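UDP-glucose 6-dehydrogenase (Pyrobaculum islandicum, PDB 3VTF) probably catalyses the two-step NAD+-dependent oxidation of UDP-glucose to UDP-glucuronate, a step of nucleotide-sugar biosynthesis. Local coordinates at residues V404-A409 with R427-A432; Y370-M375 with W410-G415. One frame throughout, in Å; residues are numbered along the deposited sequence.

Contact 1: residues V404-A409 with R427-A432; sequences VIIATA and RYVKKA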
# COMPACT_ATOMS: atom_id res chain seq x y z
N VAL A 404 26.75 -5.89 17.12
CA VAL A 404 25.46 -6.47 17.43
C VAL A 404 24.43 -6.10 16.31
O VAL A 404 24.48 -5.04 15.68
CB VAL A 404 24.98 -6.06 18.86
CG1 VAL A 404 24.56 -4.61 18.88
CG2 VAL A 404 23.74 -6.84 19.28
N ILE A 405 23.48 -7.00 16.08
CA ILE A 405 22.38 -6.70 15.15
C ILE A 405 21.14 -6.86 15.96
O ILE A 405 20.95 -7.93 16.61
CB ILE A 405 22.36 -7.73 13.96
CG1 ILE A 405 23.56 -7.49 13.04
CG2 ILE A 405 21.06 -7.57 13.17
CD1 ILE A 405 23.86 -8.57 11.95
N ILE A 406 20.33 -5.82 15.95
CA ILE A 406 19.07 -5.78 16.65
C ILE A 406 18.01 -6.32 15.68
O ILE A 406 17.77 -5.70 14.66
CB ILE A 406 18.69 -4.34 17.05
CG1 ILE A 406 19.82 -3.68 17.95
CG2 ILE A 406 17.31 -4.33 17.76
CD1 ILE A 406 19.42 -2.23 18.35
N ALA A 407 17.38 -7.46 16.01
CA ALA A 407 16.49 -8.14 15.07
C ALA A 407 15.03 -8.20 15.52
O ALA A 407 14.15 -8.43 14.70
CB ALA A 407 17.05 -9.59 14.77
N THR A 408 14.73 -7.87 16.79
CA THR A 408 13.35 -7.75 17.23
C THR A 408 13.31 -6.62 18.29
O THR A 408 14.12 -6.59 19.17
CB THR A 408 12.90 -9.02 17.97
OG1 THR A 408 13.22 -10.18 17.21
CG2 THR A 408 11.37 -9.01 18.27
N ALA A 409 12.45 -5.66 18.10
CA ALA A 409 12.43 -4.47 18.99
C ALA A 409 11.65 -4.82 20.26
O ALA A 409 10.58 -4.32 20.46
CB ALA A 409 11.77 -3.30 18.28
N ARG A 427 15.55 -2.93 13.45
CA ARG A 427 14.19 -2.62 13.89
C ARG A 427 13.87 -1.20 14.37
O ARG A 427 12.77 -0.98 14.84
CB ARG A 427 13.73 -3.63 14.94
CG ARG A 427 13.75 -5.06 14.47
CD ARG A 427 12.66 -5.32 13.45
NE ARG A 427 12.67 -6.71 13.02
CZ ARG A 427 12.11 -7.15 11.91
NH1 ARG A 427 11.51 -6.33 11.09
NH2 ARG A 427 12.18 -8.43 11.62
N TYR A 428 14.78 -0.24 14.22
CA TYR A 428 14.59 1.12 14.71
C TYR A 428 14.44 1.28 16.21
O TYR A 428 13.35 1.39 16.72
CB TYR A 428 13.42 1.81 14.02
CG TYR A 428 13.53 3.30 13.94
CD1 TYR A 428 14.26 3.90 12.95
CD2 TYR A 428 12.88 4.11 14.85
CE1 TYR A 428 14.36 5.27 12.87
CE2 TYR A 428 12.98 5.48 14.78
CZ TYR A 428 13.73 6.05 13.79
OH TYR A 428 13.83 7.41 13.69
N VAL A 429 15.56 1.19 16.92
CA VAL A 429 15.60 1.50 18.34
C VAL A 429 16.36 2.81 18.57
O VAL A 429 17.56 2.86 18.39
CB VAL A 429 16.25 0.34 19.10
CG1 VAL A 429 16.34 0.64 20.58
CG2 VAL A 429 15.49 -0.95 18.85
N LYS A 430 15.65 3.85 19.01
CA LYS A 430 16.19 5.24 19.05
C LYS A 430 17.43 5.34 19.95
O LYS A 430 18.44 5.96 19.58
CB LYS A 430 15.10 6.25 19.55
CG LYS A 430 13.86 6.40 18.65
CD LYS A 430 13.39 7.84 18.57
CE LYS A 430 12.53 8.11 17.33
NZ LYS A 430 11.15 7.57 17.46
N LYS A 431 17.38 4.64 21.08
CA LYS A 431 18.51 4.61 22.03
C LYS A 431 19.82 4.09 21.44
O LYS A 431 20.92 4.57 21.86
CB LYS A 431 18.20 3.89 23.34
CG LYS A 431 18.82 4.71 24.53
CD LYS A 431 18.83 3.94 25.81
CE LYS A 431 19.64 4.57 26.94
NZ LYS A 431 20.95 3.93 26.82
N ALA A 432 19.75 3.20 20.45
CA ALA A 432 20.93 2.57 19.86
C ALA A 432 21.84 3.55 19.11
O ALA A 432 22.98 3.25 18.84
CB ALA A 432 20.56 1.39 18.99

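Contact 2: residues Y370-M375 with W410-G415; sequences YVHDPM and WPQYEG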
# COMPACT_ATOMS: atom_id res chain seq x y z
N TYR A 370 26.45 -14.80 19.71
CA TYR A 370 25.72 -14.75 20.95
C TYR A 370 24.33 -14.29 20.59
O TYR A 370 24.16 -13.40 19.73
CB TYR A 370 26.35 -13.73 21.88
CG TYR A 370 27.77 -14.08 22.19
CD1 TYR A 370 28.13 -14.61 23.46
CD2 TYR A 370 28.77 -13.88 21.23
CE1 TYR A 370 29.47 -14.96 23.73
CE2 TYR A 370 30.10 -14.22 21.48
CZ TYR A 370 30.45 -14.75 22.73
OH TYR A 370 31.79 -15.02 22.90
N VAL A 371 23.34 -14.83 21.27
CA VAL A 371 21.96 -14.42 21.05
C VAL A 371 21.22 -14.18 22.35
O VAL A 371 21.56 -14.74 23.37
CB VAL A 371 21.18 -15.45 20.21
CG1 VAL A 371 21.90 -15.75 18.92
CG2 VAL A 371 20.93 -16.71 21.01
N HIS A 372 20.21 -13.33 22.31
CA HIS A 372 19.27 -13.17 23.40
C HIS A 372 17.88 -12.95 22.90
O HIS A 372 17.68 -12.38 21.84
CB HIS A 372 19.66 -11.99 24.29
CG HIS A 372 18.60 -11.63 25.30
ND1 HIS A 372 17.66 -10.73 25.07
CD2 HIS A 372 18.37 -12.11 26.58
CE1 HIS A 372 16.87 -10.63 26.13
NE2 HIS A 372 17.30 -11.48 27.05
N ASP A 373 16.89 -13.41 23.66
CA ASP A 373 15.51 -12.98 23.48
C ASP A 373 14.81 -13.05 24.81
O ASP A 373 15.08 -13.94 25.58
CB ASP A 373 14.79 -13.88 22.47
CG ASP A 373 13.44 -13.34 22.06
OD1 ASP A 373 13.36 -12.64 21.05
OD2 ASP A 373 12.46 -13.61 22.76
N PRO A 374 13.90 -12.15 25.12
CA PRO A 374 13.27 -12.33 26.43
C PRO A 374 12.38 -13.58 26.55
O PRO A 374 12.12 -14.01 27.68
CB PRO A 374 12.37 -11.08 26.57
CG PRO A 374 13.08 -10.03 25.66
CD PRO A 374 13.44 -10.91 24.46
N MET A 375 11.83 -14.11 25.44
CA MET A 375 10.98 -15.30 25.53
C MET A 375 11.38 -16.48 24.65
O MET A 375 11.14 -17.61 24.99
CB MET A 375 9.54 -14.96 25.24
CG MET A 375 8.94 -13.99 26.23
SD MET A 375 7.25 -13.72 25.72
CE MET A 375 6.53 -15.29 26.29
N TRP A 410 12.19 -5.71 21.10
CA TRP A 410 11.57 -5.96 22.43
C TRP A 410 11.66 -4.62 23.20
O TRP A 410 12.73 -4.02 23.17
CB TRP A 410 12.37 -7.02 23.17
CG TRP A 410 12.03 -8.39 22.66
CD1 TRP A 410 12.67 -9.16 21.68
CD2 TRP A 410 10.90 -9.20 23.13
NE1 TRP A 410 12.02 -10.34 21.50
CE2 TRP A 410 10.93 -10.42 22.37
CE3 TRP A 410 9.92 -9.02 24.12
CZ2 TRP A 410 9.99 -11.45 22.58
CZ3 TRP A 410 8.99 -10.05 24.35
CH2 TRP A 410 9.03 -11.24 23.59
N PRO A 411 10.57 -4.16 23.89
CA PRO A 411 10.63 -2.90 24.66
C PRO A 411 11.82 -2.84 25.61
O PRO A 411 12.44 -1.74 25.71
CB PRO A 411 9.26 -2.86 25.39
CG PRO A 411 8.34 -3.65 24.46
CD PRO A 411 9.22 -4.77 23.96
N GLN A 412 12.24 -3.96 26.22
CA GLN A 412 13.41 -3.85 27.09
C GLN A 412 14.70 -3.45 26.37
O GLN A 412 15.73 -3.09 27.00
CB GLN A 412 13.64 -5.14 27.88
CG GLN A 412 14.20 -6.34 27.12
CD GLN A 412 14.00 -7.64 27.92
OE1 GLN A 412 12.85 -8.00 28.24
NE2 GLN A 412 15.09 -8.36 28.25
N TYR A 413 14.73 -3.58 25.06
CA TYR A 413 15.91 -3.21 24.29
C TYR A 413 16.13 -1.69 24.21
O TYR A 413 17.22 -1.23 23.99
CB TYR A 413 15.94 -3.87 22.91
CG TYR A 413 16.11 -5.38 22.95
CD1 TYR A 413 16.49 -6.03 24.10
CD2 TYR A 413 15.88 -6.14 21.82
CE1 TYR A 413 16.65 -7.39 24.14
CE2 TYR A 413 16.04 -7.50 21.85
CZ TYR A 413 16.42 -8.11 23.00
OH TYR A 413 16.57 -9.46 23.01
N GLU A 414 15.06 -0.93 24.34
CA GLU A 414 15.12 0.51 24.25
C GLU A 414 15.92 1.14 25.38
O GLU A 414 16.38 2.26 25.27
CB GLU A 414 13.72 1.10 24.13
CG GLU A 414 13.22 1.15 22.70
CD GLU A 414 13.76 2.34 21.93
OE1 GLU A 414 14.80 2.94 22.33
OE2 GLU A 414 13.12 2.69 20.92
N GLY A 415 16.04 0.43 26.49
CA GLY A 415 16.72 0.93 27.65
C GLY A 415 18.12 0.44 27.86
O GLY A 415 18.67 0.64 28.93

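Contact 1: residues V404-A409 with R427-A432
Ile406, the last residue of strand 403-406, sends both of its branches against the turn that follows the neighbouring strand 422-425. Its CD1 lies 3.8 Å from Ala432 CB, and its CG2, the branch set anti to the backbone N (chi1 -57°), comes within 4.0 Å of Val429 CG2. The two branched side chains are inclined to one another, and Tyr418 and Val423 add to the apolar cluster around the isoleucine. Farther along the chain, Ala409 CB packs 3.9 Å from Arg427 CB and more loosely against Val429 CG2.

At the polar edge the arginine bends over the backbone of Ala407 and Thr408. CG lies 3.8 Å from Thr408 N, and the bend at chi2 (-70°) turns the chain beyond it, so that NE meets Ala407 O at 2.8 Å. This bond is nearly straight at the hydrogen (172°) and lies close to the guanidinium plane, yet it reaches the carbonyl oxygen from well above the carbonyl plane. NE is thus tied to the first residue past the strand, while NH2 bonds to Gly279 O; together they should limit rotation of the guanidinium group. Arg427 touches the bound UDP-glucose, so the arrangement is that of a nucleotide-sugar site built on loops at the C-terminal ends of adjacent parallel strands, in the UDP-binding domain of this dehydrogenase family.

Contact 2: residues Y370-M375 with W410-G415
The end of strand 368-372 and the loop after it face a turn of helical backbone conformation at 411-414, the nearest CA atoms, those of Pro374 and Trp410, being 7.7 Å apart. Pro374 lies over one face of the Trp410 indole, with CD above the five-membered ring in a CH-pi contact, and the two side chains run past each other in opposite directions. Met375 comes to the rim of the same indole, SD 3.7 Å from Trp410 CH2, a Met-aromatic contact made at the ring edge.

Asp373 fixes the polar side of the indole. Its carboxylate stands almost perpendicular to the ring, and OD1 accepts from Trp410 NE1 at 2.7 Å along a bent path (131°), the donor lying above the carboxylate plane. OD1 also accepts from the backbone N of Leu341 and of Ala342, so three donors converge on this buried oxygen. The other oxygen, OD2, takes Met375 N at 2.8 Å on its anti side, closing an Asx turn, and bonds to Ala376 N as well.

Beside this group, His372 ND1 and Tyr413 OH share a hydrogen bond of 2.7 Å. The chi1 of His372 (171°, CG anti to the backbone N) carries the imidazole toward the turn, and the hydroxyl lies at the ring edge; the two rings meet rim to rim, their planes 57° apart. Within the turn itself, Trp410 CB sits over the centre of one face of the Tyr413 ring. Gln412 runs past Pro374 in the opposite direction, OE1 being 3.3 Å from Pro374 CG, and its NE2 lies at the edge of the His372 ring. The Asx turn lies between strand 368-372 and helix 377-384, and the tryptophan and tyrosine bonds join that loop to the connection after strand 403-406, at the C-terminal edge of the parallel, Rossmann-like sheet of the UDP-binding domain.

Both contacts gather at the C-terminal ends of strands in one parallel sheet, and 404-409 runs straight into 410-415, so the connection after strand 403-406 serves both. Contact 1 is the more buried: aliphatic groups join the end of strand 403-406 to the loop after its neighbour 422-425, and its one crossing hydrogen bond belongs to an arginine that touches the nucleotide sugar. Contact 2, only partly buried, reaches across to strand 368-372, on the far side of strand 335-339, and relies on aromatic rings, a proline and side-chain hydrogen bonds, the Trp410 side chain lying about 10 Å from the bound ligand. The two meet directly, with Glu414 against Val429 and weak hydrogen bonds from the backbone N of Lys430 and Lys431 to the Glu414 carboxylate.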